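Local coordinates for protein SAM-dependent methyltransferase (Exiguobacterium sibiricum 255-15, PDB 3D2L) that probably transfers methyl groups from S-adenosylmethionine to an acceptor substrate, at residues R36-G41 with D98-L103. Sequence-based numbering, arbitrary orientation.
Sequences RIADIG and DAITIL
Ile37, Ala38 and Asp39 pair in parallel with Ala99, Ile100 and Thr101, joining strands 36-40 and 97-102 at the centre of the Rossmann-like methyltransferase sheet, whose strand order is 3-2-1-4-5-7-6. From Ala38 to Ile40 the pairing is regular: Ala38 N donates to Ala99 O, Thr101 N to Ala38 O, and Ile40 N to Thr101 O, all nearly straight. At the other end Arg36 O accepts from both Asp98 N and Ala99 N, through more bent bonds. Beside Arg36, Asp98 folds its CG beside its own backbone N (chi1 -56°), and Asp98 OD2 receives Arg36 N through its anti lone pair at 2.7 Å. Asp98 OD2 also lies over one face of the Arg36 guanidinium, 3.3 Å from NH1; it sits well out of that plane with no N-H pointing at it, so this salt bridge rests on charge alone, while Arg36 NE bonds Pro96 O. An asparagine at Asp98 would probably leave the guanidinium without its countercharge, even if an amide oxygen still met Arg36 N. On the opposite face of the sheet from Ala38 and Ile100, Ile37 CG2 lies 3.6 Å from Thr101 OG1. Ile40 places CG1 between its backbone N and carbonyl carbon (chi1 75°), which swings CD1 against Ile100 CG2 at 3.5 Å and packs CG1 tightly on Ile102 CG1 at 3.4 Å. Asp39 OD2 bonds Thr48 OG1, and Asp39 OD1 accepts the Thr101 hydroxyl at 2.8 Å, with OG1 approaching from 36° out of the carboxylate plane.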
loop_
_atom_site.group_PDB
_atom_site.type_symbol
_atom_site.label_atom_id
_atom_site.label_comp_id
_atom_site.label_asym_id
_atom_site.label_seq_id
_atom_site.Cartn_x
_atom_site.Cartn_y
_atom_site.Cartn_z
ATOM N N ARG A 36 13.940 -10.858 -6.017
ATOM C CA ARG A 36 13.378 -11.031 -4.689
ATOM C C ARG A 36 12.846 -9.709 -4.233
ATOM O O ARG A 36 13.575 -8.727 -4.249
ATOM C CB ARG A 36 14.424 -11.547 -3.697
ATOM C CG ARG A 36 15.007 -12.897 -4.107
ATOM C CD ARG A 36 16.106 -13.426 -3.153
ATOM N NE ARG A 36 17.180 -12.454 -2.926
ATOM C CZ ARG A 36 18.109 -12.107 -3.821
ATOM N NH1 ARG A 36 18.125 -12.632 -5.051
ATOM N NH2 ARG A 36 19.029 -11.200 -3.484
ATOM N N ILE A 37 11.568 -9.714 -3.865
ATOM C CA ILE A 37 10.834 -8.533 -3.426
ATOM C C ILE A 37 10.143 -8.712 -2.078
ATOM O O ILE A 37 9.562 -9.766 -1.784
ATOM C CB ILE A 37 9.703 -8.112 -4.430
ATOM C CG1 ILE A 37 10.284 -7.734 -5.790
ATOM C CG2 ILE A 37 8.877 -6.929 -3.884
ATOM C CD1 ILE A 37 9.292 -7.019 -6.724
ATOM N N ALA A 38 10.235 -7.676 -1.260
ATOM C CA ALA A 38 9.474 -7.585 -0.020
ATOM C C ALA A 38 8.361 -6.568 -0.298
ATOM O O ALA A 38 8.614 -5.392 -0.619
ATOM C CB ALA A 38 10.354 -7.151 1.151
ATOM N N ASP A 39 7.128 -7.033 -0.229
ATOM C CA ASP A 39 5.935 -6.178 -0.438
ATOM C C ASP A 39 5.396 -5.886 0.935
ATOM O O ASP A 39 4.840 -6.760 1.617
ATOM C CB ASP A 39 4.911 -6.907 -1.290
ATOM C CG ASP A 39 3.710 -6.040 -1.640
ATOM O OD1 ASP A 39 3.898 -4.813 -1.898
ATOM O OD2 ASP A 39 2.595 -6.615 -1.665
ATOM N N ILE A 40 5.557 -4.645 1.339
ATOM C CA ILE A 40 5.248 -4.239 2.673
ATOM C C ILE A 40 3.941 -3.448 2.788
ATOM O O ILE A 40 3.566 -2.725 1.920
ATOM C CB ILE A 40 6.464 -3.587 3.346
ATOM C CG1 ILE A 40 6.696 -2.218 2.821
ATOM C CG2 ILE A 40 7.759 -4.423 3.115
ATOM C CD1 ILE A 40 7.980 -1.671 3.237
ATOM N N GLY A 41 3.245 -3.639 3.883
ATOM C CA GLY A 41 1.913 -3.085 4.065
ATOM C C GLY A 41 0.985 -3.733 3.055
ATOM O O GLY A 41 0.108 -3.095 2.473
ATOM N N ASP A 98 16.031 -7.664 -3.399
ATOM C CA ASP A 98 16.428 -6.807 -4.479
ATOM C C ASP A 98 15.557 -5.586 -4.592
ATOM O O ASP A 98 15.971 -4.615 -5.201
ATOM C CB ASP A 98 16.312 -7.575 -5.791
ATOM C CG ASP A 98 17.106 -8.849 -5.777
ATOM O OD1 ASP A 98 18.324 -8.753 -5.581
ATOM O OD2 ASP A 98 16.515 -9.936 -5.986
ATOM N N ALA A 99 14.320 -5.661 -4.103
ATOM C CA ALA A 99 13.409 -4.515 -4.154
ATOM C C ALA A 99 12.393 -4.582 -3.032
ATOM O O ALA A 99 12.051 -5.680 -2.536
ATOM C CB ALA A 99 12.672 -4.429 -5.541
ATOM N N ILE A 100 11.945 -3.399 -2.619
ATOM C CA ILE A 100 10.867 -3.231 -1.648
ATOM C C ILE A 100 9.741 -2.483 -2.326
ATOM O O ILE A 100 9.962 -1.449 -2.965
ATOM C CB ILE A 100 11.358 -2.481 -0.348
ATOM C CG1 ILE A 100 12.305 -3.363 0.431
ATOM C CG2 ILE A 100 10.181 -2.044 0.560
ATOM C CD1 ILE A 100 13.038 -2.565 1.501
ATOM N N THR A 101 8.515 -3.017 -2.217
ATOM C CA THR A 101 7.358 -2.356 -2.754
ATOM C C THR A 101 6.409 -1.964 -1.625
ATOM O O THR A 101 6.129 -2.747 -0.714
ATOM C CB THR A 101 6.605 -3.212 -3.834
ATOM O OG1 THR A 101 6.283 -4.517 -3.304
ATOM C CG2 THR A 101 7.494 -3.364 -5.070
ATOM N N ILE A 102 5.877 -0.753 -1.725
ATOM C CA ILE A 102 4.917 -0.251 -0.741
ATOM C C ILE A 102 3.812 0.355 -1.567
ATOM O O ILE A 102 3.820 1.531 -1.919
ATOM C CB ILE A 102 5.514 0.788 0.225
ATOM C CG1 ILE A 102 6.903 0.382 0.687
ATOM C CG2 ILE A 102 4.581 0.967 1.387
ATOM C CD1 ILE A 102 7.459 1.329 1.763
ATOM N N LEU A 103 2.835 -0.480 -1.856
ATOM C CA LEU A 103 1.837 -0.175 -2.851
ATOM C C LEU A 103 0.482 0.242 -2.356
ATOM O O LEU A 103 0.122 0.025 -1.198
ATOM C CB LEU A 103 1.676 -1.414 -3.757
ATOM C CG LEU A 103 2.918 -2.008 -4.398
ATOM C CD1 LEU A 103 2.501 -3.266 -5.204
ATOM C CD2 LEU A 103 3.622 -1.005 -5.282
HETATM O O HOH W 1 2.594 -3.104 -0.667
HETATM O O HOH W 2 -0.498 -2.374 -0.363
#